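Local coordinates for protein intracellular growth locus, subunit C (Francisella tularensis subsp. tularensis, PDB 2QWU) that probably supports growth of the bacterium inside host cells, as a pathogenicity-island protein thought to resemble the Hcp tube protein of type VI secretion systems, at residues N126-Y131 against E135-M140; D39-T42 against K47-K50; N98-I103 against I158-T163. The protein carries 2 engineered substitutions. All coordinates share one frame; numbering follows the deposited sequence.

Interactions 2 and 3 are neighbours on the main antiparallel sheet, their centres about 15 Å apart, and they touch where Leu48 CD1 packs on Ile103 CD1 at 4.2 Å. Interaction 1, a small hairpin outside that sheet, stands apart: its centre is about 22 Å from that of interaction 2, with nearest atoms about 6 Å apart and not touching. It is nevertheless tied to the same strand, since Asn126 hydrogen-bonds Phe37 at the start of strand 37-43, which also supplies Asp39-Thr42. Interactions 1 and 3 lie on opposite sides of the chain's centre, about 30 Å between centres. Along the chain, interaction 2 closes before the other two begin.

Interaction 1. Residues N126-Y131 against E135-M140; sequences NKKQEY and EAWGIM
Tyr131 sets its CG anti to the backbone N (chi1 -170°), and Trp137 turns its CG anti to the carbonyl carbon (chi1 -71°). From a non-hydrogen-bonded antiparallel pair, these torsions bring both rings together on one face of the hairpin. The meeting is edge-to-face: the CD1 edge of Tyr131 lies over the indole, with planes 55° apart and the centroids of the tyrosine ring and the five-membered indole ring 4.9 Å apart. Tyr131 CB adds a CH-pi contact, 3.8 Å from the centroid of the Trp137 six-membered ring and almost on its normal. Lys128 crosses the root of the tryptophan, CB to Trp137 CB at 3.7 Å, and Tyr131 OH rests 3.3 Å from Glu135 CB.

Beside the rings the backbone forms a classic beta bulge. Gly138 O accepts from both Gln129 N and Glu130 N, each at 3.0 Å, the first from above the carbonyl plane; Gly138 N returns a bond to Glu130 O at 2.9 Å. Gln129 reaches on along an extended chain, so that its OE1 receives Met140 N at 2.7 Å from above the amide plane. The selenomethionine CG of Met140 lies against Glu130 CB at 3.6 Å, while the Glu130 carboxylate turns to Lys132 and to Met6 N.

Both ends of the buried Gln129 amide are therefore occupied, NE2 giving to Asn126 O and Ile141 O. These bonds fix the amide's rotation and extend the pairing of a very short hairpin beyond its backbone ladder.

Interaction 2. Residues D39-T42 against K47-K50; sequences DSLT and KLDK
The peptide carbonyls of Leu41 and Asp39 present their oxygens to the other segment, the first to Leu48 N and the second to the side chain of Lys50. Leu41 O accepts from Leu48 N at 2.9 Å, with a nearly straight N-H...O angle of 177°, while CB and CD2 of Leu48 gather near the same oxygen. Asp39 O instead has the aliphatic chain of Lys50 alongside it, CG, CD and CE all within 3.8 Å of it.

Lys50 can run past in this way because its CG is anti to the backbone N (chi1 -174°) and every later torsion is extended. The ammonium is thus carried beyond the carbonyl, where water 1 joins the two segments by accepting from Lys50 NZ at 3.1 Å and donating to Asp39 O at 3.2 Å. The Asp39 carboxylate does not touch this ammonium; its OD1 takes the backbone N of Asn124. Water 2 stands between the chains, nearer the direct bond, 2.9 Å from Leu41 N, from which it accepts, and 2.7 Å from Leu48 O, to which it donates. The segments thus part beyond the direct Leu48-Leu41 bond, and water continues the polar connection.

At the hairpin end Thr42 and Lys47 form a non-hydrogen-bonded antiparallel pair, their side chains side by side with Thr42 OG1 3.7 Å from Lys47 CG. Leu41 and Leu48 likewise point the same way, CD2 of Leu41 lying 3.9 Å from Leu48 CG. This leucine pair turns onto strand 86-96, Leu41 meeting Leu91 and both meeting Val93; Leu41 also packs on Ile120 and Leu122 of strand 120-122, and Leu48 borders helix 97-114.

Interaction 3. Residues N98-I103 against I158-T163; sequences NVRTKI and ISIEPT
A helix-on-sheet packing joins helix 97-114 to strand 157-162 of the main antiparallel sheet, and Arg100, Ile103, Ile160 and Pro162 carry it. The axes of the helical segment 98-103 and strand segment 158-162 run almost antiparallel, at 177°, with a closest approach of 9.4 Å.

The Arg100 and Ile160 side chains run alongside in opposing senses, Arg100 CG lying 3.8 Å from Ile160 CG2. With CG anti to the backbone N and a bend at chi2 (-148°), the chain reaches across to the strand and puts the guanidinium against Pro162. There Pro162 CD sits over one face of the guanidinium, toward its rim, at 3.3 Å from NH1. The proline thus offers the flat cation a saturated ring instead of an acceptor. Ile160 O also comes close, 3.4 Å from Arg100 NE, but the angle is too poor for a hydrogen bond. Glu104, one helical turn on, gives NE a long and weak ion pair, so the guanidinium is held across this contact mainly by packing.

Deeper in, the Ile103 side chain lies roughly perpendicular to that of Ile160, and both are buried. Strand 173-184, paired with 157-162, adds Ile178 beside Ile160 and His176 beside Pro162. From the strand, Ile160 CD1 touches Ile103 CG2 at 3.9 Å and lies 4.1 Å from Arg100 O.

Interaction 1. Residues N126-Y131 against E135-M140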
# COMPACT_ATOMS: atom_id res chain seq x y z
N ASN A 126 6.92 -5.17 3.41
CA ASN A 126 8.25 -5.15 4.05
C ASN A 126 8.18 -5.01 5.57
O ASN A 126 7.26 -4.42 6.13
CB ASN A 126 9.15 -4.05 3.45
CG ASN A 126 8.60 -2.63 3.67
OD1 ASN A 126 7.45 -2.34 3.39
ND2 ASN A 126 9.46 -1.75 4.17
N LYS A 127 9.17 -5.56 6.24
CA LYS A 127 9.15 -5.54 7.70
C LYS A 127 9.82 -4.31 8.29
O LYS A 127 9.51 -3.96 9.42
CB LYS A 127 9.84 -6.81 8.24
CG LYS A 127 9.07 -8.09 7.82
CD LYS A 127 9.70 -9.41 8.32
CE LYS A 127 8.97 -10.64 7.76
NZ LYS A 127 7.49 -10.49 7.76
N LYS A 128 10.72 -3.67 7.56
CA LYS A 128 11.39 -2.51 8.13
C LYS A 128 10.86 -1.25 7.44
O LYS A 128 11.45 -0.77 6.50
CB LYS A 128 12.90 -2.68 7.94
CG LYS A 128 13.43 -3.89 8.76
CD LYS A 128 14.96 -3.99 8.67
CE LYS A 128 15.54 -4.98 9.65
NZ LYS A 128 15.19 -6.38 9.22
N GLN A 129 9.74 -0.74 7.94
CA GLN A 129 9.05 0.41 7.35
C GLN A 129 9.39 1.77 7.99
O GLN A 129 9.51 2.76 7.30
CB GLN A 129 7.57 0.16 7.50
CG GLN A 129 7.11 -1.13 6.81
CD GLN A 129 5.61 -1.31 6.94
OE1 GLN A 129 4.93 -0.51 7.60
NE2 GLN A 129 5.08 -2.34 6.33
N GLU A 130 9.55 1.81 9.31
CA GLU A 130 9.82 3.06 9.99
C GLU A 130 10.89 2.84 11.07
O GLU A 130 10.85 1.80 11.78
CB GLU A 130 8.52 3.52 10.66
CG GLU A 130 8.61 4.76 11.49
CD GLU A 130 7.24 5.15 12.07
OE1 GLU A 130 6.68 4.41 12.89
OE2 GLU A 130 6.73 6.24 11.71
N TYR A 131 11.83 3.78 11.14
CA TYR A 131 12.89 3.71 12.16
C TYR A 131 12.30 4.27 13.48
O TYR A 131 11.95 5.45 13.59
CB TYR A 131 14.14 4.49 11.69
CG TYR A 131 15.34 4.26 12.58
CD1 TYR A 131 15.86 2.98 12.71
CD2 TYR A 131 15.96 5.31 13.24
CE1 TYR A 131 17.01 2.73 13.48
CE2 TYR A 131 17.13 5.09 14.03
CZ TYR A 131 17.63 3.79 14.12
OH TYR A 131 18.75 3.49 14.87
N GLU A 135 15.60 3.13 18.31
CA GLU A 135 16.70 2.85 17.38
C GLU A 135 16.74 1.46 16.77
O GLU A 135 17.78 0.79 16.70
CB GLU A 135 18.04 3.16 18.07
CG GLU A 135 18.06 4.56 18.66
CD GLU A 135 19.46 5.06 18.99
OE1 GLU A 135 20.26 4.27 19.56
OE2 GLU A 135 19.74 6.25 18.68
N ALA A 136 15.58 1.05 16.29
CA ALA A 136 15.43 -0.24 15.62
C ALA A 136 14.29 0.02 14.63
O ALA A 136 13.43 0.87 14.87
CB ALA A 136 15.01 -1.30 16.61
N TRP A 137 14.30 -0.69 13.50
CA TRP A 137 13.23 -0.58 12.52
C TRP A 137 12.02 -1.44 12.92
O TRP A 137 12.18 -2.50 13.57
CB TRP A 137 13.72 -1.08 11.18
CG TRP A 137 14.69 -0.18 10.52
CD1 TRP A 137 16.06 -0.22 10.63
CD2 TRP A 137 14.37 0.90 9.65
NE1 TRP A 137 16.61 0.81 9.88
CE2 TRP A 137 15.59 1.50 9.27
CE3 TRP A 137 13.15 1.44 9.14
CZ2 TRP A 137 15.65 2.62 8.39
CZ3 TRP A 137 13.20 2.55 8.27
CH2 TRP A 137 14.46 3.12 7.90
N GLY A 138 10.82 -1.04 12.51
CA GLY A 138 9.63 -1.81 12.82
C GLY A 138 8.60 -1.53 11.73
O GLY A 138 8.88 -0.73 10.85
N ILE A 139 7.46 -2.19 11.78
CA ILE A 139 6.43 -1.89 10.79
C ILE A 139 5.64 -0.67 11.22
O ILE A 139 5.80 -0.20 12.37
CB ILE A 139 5.36 -3.02 10.68
CG1 ILE A 139 4.57 -3.18 12.01
CG2 ILE A 139 6.04 -4.37 10.26
CD1 ILE A 139 3.36 -4.17 11.90
N MSE A 140 4.87 -0.12 10.28
CA MSE A 140 3.86 0.89 10.63
C MSE A 140 2.57 0.05 10.60
O MSE A 140 1.88 -0.05 11.59
CB MSE A 140 3.80 2.03 9.61
CG MSE A 140 5.01 3.01 9.85
SE MSE A 140 5.11 4.44 8.63
CE MSE A 140 5.31 3.52 7.06

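Interaction 2. Residues D39-T42 against K47-K50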
# COMPACT_ATOMS: atom_id res chain seq x y z
N ASP A 39 5.51 -7.28 -2.18
CA ASP A 39 6.20 -8.12 -3.16
C ASP A 39 5.33 -8.67 -4.28
O ASP A 39 5.86 -9.27 -5.24
CB ASP A 39 7.01 -9.25 -2.45
CG ASP A 39 6.14 -10.28 -1.78
OD1 ASP A 39 4.90 -10.17 -1.88
OD2 ASP A 39 6.70 -11.24 -1.15
N SER A 40 4.04 -8.41 -4.20
CA SER A 40 3.13 -8.79 -5.27
C SER A 40 1.89 -7.92 -5.19
O SER A 40 1.59 -7.36 -4.14
CB SER A 40 2.76 -10.27 -5.21
OG SER A 40 1.84 -10.51 -4.18
N LEU A 41 1.18 -7.77 -6.31
CA LEU A 41 -0.01 -6.99 -6.35
C LEU A 41 -0.87 -7.46 -7.54
O LEU A 41 -0.40 -7.54 -8.68
CB LEU A 41 0.31 -5.48 -6.54
CG LEU A 41 -0.91 -4.56 -6.82
CD1 LEU A 41 -1.82 -4.48 -5.63
CD2 LEU A 41 -0.39 -3.17 -7.25
N THR A 42 -2.11 -7.77 -7.24
CA THR A 42 -3.07 -8.11 -8.27
C THR A 42 -4.23 -7.15 -8.22
O THR A 42 -4.77 -6.91 -7.15
CB THR A 42 -3.58 -9.53 -8.10
OG1 THR A 42 -2.44 -10.38 -8.08
CG2 THR A 42 -4.53 -9.94 -9.29
N LYS A 47 -2.03 -9.26 -12.71
CA LYS A 47 -0.84 -9.39 -11.85
C LYS A 47 0.23 -8.37 -12.25
O LYS A 47 0.65 -8.33 -13.42
CB LYS A 47 -0.27 -10.81 -11.97
CG LYS A 47 -1.12 -11.81 -11.25
CD LYS A 47 -0.74 -13.29 -11.52
CE LYS A 47 -1.93 -14.20 -11.12
NZ LYS A 47 -1.54 -15.65 -10.90
N LEU A 48 0.68 -7.55 -11.32
CA LEU A 48 1.73 -6.59 -11.67
C LEU A 48 3.08 -7.32 -11.59
O LEU A 48 3.27 -8.15 -10.71
CB LEU A 48 1.73 -5.39 -10.71
CG LEU A 48 0.75 -4.19 -10.81
CD1 LEU A 48 1.13 -3.26 -11.99
CD2 LEU A 48 -0.69 -4.69 -10.96
N ASP A 49 4.00 -7.01 -12.50
CA ASP A 49 5.34 -7.60 -12.47
C ASP A 49 6.11 -7.09 -11.26
O ASP A 49 5.96 -5.92 -10.85
CB ASP A 49 6.16 -7.19 -13.71
CG ASP A 49 5.55 -7.67 -15.02
OD1 ASP A 49 4.88 -8.74 -15.07
OD2 ASP A 49 5.77 -6.94 -16.03
N LYS A 50 6.92 -7.96 -10.67
CA LYS A 50 7.75 -7.58 -9.52
C LYS A 50 9.03 -7.02 -10.18
O LYS A 50 9.95 -7.75 -10.50
CB LYS A 50 8.06 -8.84 -8.72
CG LYS A 50 8.79 -8.58 -7.43
CD LYS A 50 9.23 -9.95 -6.93
CE LYS A 50 9.54 -9.89 -5.49
NZ LYS A 50 10.06 -11.25 -5.13
O HOH W 1 7.12 -12.08 -4.46
O HOH W 2 2.39 -9.27 -8.46

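Interaction 3. Residues N98-I103 against I158-T163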
# COMPACT_ATOMS: atom_id res chain seq x y z
N ASN A 98 0.84 1.44 -22.13
CA ASN A 98 -0.23 0.60 -22.60
C ASN A 98 -0.83 -0.23 -21.44
O ASN A 98 -2.02 -0.51 -21.43
CB ASN A 98 0.27 -0.29 -23.74
CG ASN A 98 -0.05 -1.74 -23.53
OD1 ASN A 98 0.62 -2.45 -22.77
ND2 ASN A 98 -1.08 -2.21 -24.21
N VAL A 99 -0.01 -0.59 -20.46
CA VAL A 99 -0.49 -1.37 -19.33
C VAL A 99 -1.40 -0.51 -18.43
O VAL A 99 -2.35 -1.00 -17.85
CB VAL A 99 0.71 -1.97 -18.49
CG1 VAL A 99 0.21 -2.60 -17.22
CG2 VAL A 99 1.44 -3.04 -19.30
N ARG A 100 -1.13 0.79 -18.35
CA ARG A 100 -1.98 1.65 -17.56
C ARG A 100 -3.41 1.62 -18.11
O ARG A 100 -4.40 1.49 -17.38
CB ARG A 100 -1.44 3.07 -17.62
CG ARG A 100 -2.44 4.13 -17.28
CD ARG A 100 -2.09 5.34 -18.08
NE ARG A 100 -2.95 6.46 -17.79
CZ ARG A 100 -2.64 7.71 -18.14
NH1 ARG A 100 -1.51 7.97 -18.79
NH2 ARG A 100 -3.45 8.70 -17.80
N THR A 101 -3.52 1.75 -19.42
CA THR A 101 -4.83 1.78 -20.05
C THR A 101 -5.55 0.44 -19.87
O THR A 101 -6.74 0.42 -19.62
CB THR A 101 -4.69 2.12 -21.56
OG1 THR A 101 -3.94 3.33 -21.70
CG2 THR A 101 -6.11 2.30 -22.22
N LYS A 102 -4.83 -0.66 -19.97
CA LYS A 102 -5.44 -1.97 -19.82
C LYS A 102 -5.90 -2.25 -18.39
O LYS A 102 -6.93 -2.90 -18.16
CB LYS A 102 -4.51 -3.06 -20.37
CG LYS A 102 -4.20 -2.79 -21.88
CD LYS A 102 -5.50 -2.74 -22.74
CE LYS A 102 -5.58 -1.43 -23.53
NZ LYS A 102 -6.73 -1.42 -24.49
N ILE A 103 -5.17 -1.75 -17.40
CA ILE A 103 -5.62 -1.96 -16.04
C ILE A 103 -6.89 -1.12 -15.82
O ILE A 103 -7.87 -1.55 -15.22
CB ILE A 103 -4.54 -1.54 -15.01
CG1 ILE A 103 -3.35 -2.48 -15.15
CG2 ILE A 103 -5.12 -1.55 -13.63
CD1 ILE A 103 -2.18 -2.11 -14.24
N ILE A 158 -10.88 5.63 -9.07
CA ILE A 158 -9.52 5.21 -9.32
C ILE A 158 -8.89 6.11 -10.33
O ILE A 158 -9.54 6.60 -11.27
CB ILE A 158 -9.42 3.71 -9.82
CG1 ILE A 158 -7.93 3.29 -9.95
CG2 ILE A 158 -10.06 3.56 -11.20
CD1 ILE A 158 -7.71 1.75 -10.22
N SER A 159 -7.62 6.43 -10.12
CA SER A 159 -6.94 7.21 -11.14
C SER A 159 -5.54 6.63 -11.24
O SER A 159 -5.01 6.14 -10.24
CB SER A 159 -6.84 8.67 -10.77
OG SER A 159 -6.08 8.85 -9.58
N ILE A 160 -4.98 6.61 -12.46
CA ILE A 160 -3.62 6.08 -12.64
C ILE A 160 -2.91 7.15 -13.43
O ILE A 160 -3.29 7.49 -14.55
CB ILE A 160 -3.56 4.74 -13.41
CG1 ILE A 160 -4.41 3.69 -12.70
CG2 ILE A 160 -2.08 4.26 -13.49
CD1 ILE A 160 -4.44 2.32 -13.36
N GLU A 161 -1.90 7.72 -12.82
CA GLU A 161 -1.19 8.83 -13.45
C GLU A 161 0.27 8.58 -13.64
O GLU A 161 0.94 8.12 -12.70
CB GLU A 161 -1.34 10.06 -12.60
CG GLU A 161 -2.77 10.50 -12.42
CD GLU A 161 -2.88 11.79 -11.64
OE1 GLU A 161 -1.85 12.22 -11.05
OE2 GLU A 161 -3.99 12.37 -11.60
N PRO A 162 0.80 8.87 -14.84
CA PRO A 162 2.22 8.65 -15.07
C PRO A 162 3.01 9.79 -14.41
O PRO A 162 2.49 10.90 -14.23
CB PRO A 162 2.33 8.64 -16.60
CG PRO A 162 1.20 9.53 -17.04
CD PRO A 162 0.09 9.10 -16.12
N THR A 163 4.23 9.51 -14.01
CA THR A 163 5.10 10.53 -13.43
C THR A 163 6.50 10.36 -14.03
O THR A 163 6.79 9.36 -14.69
CB THR A 163 5.26 10.39 -11.88
OG1 THR A 163 6.25 9.38 -11.60
CG2 THR A 163 3.94 10.08 -11.22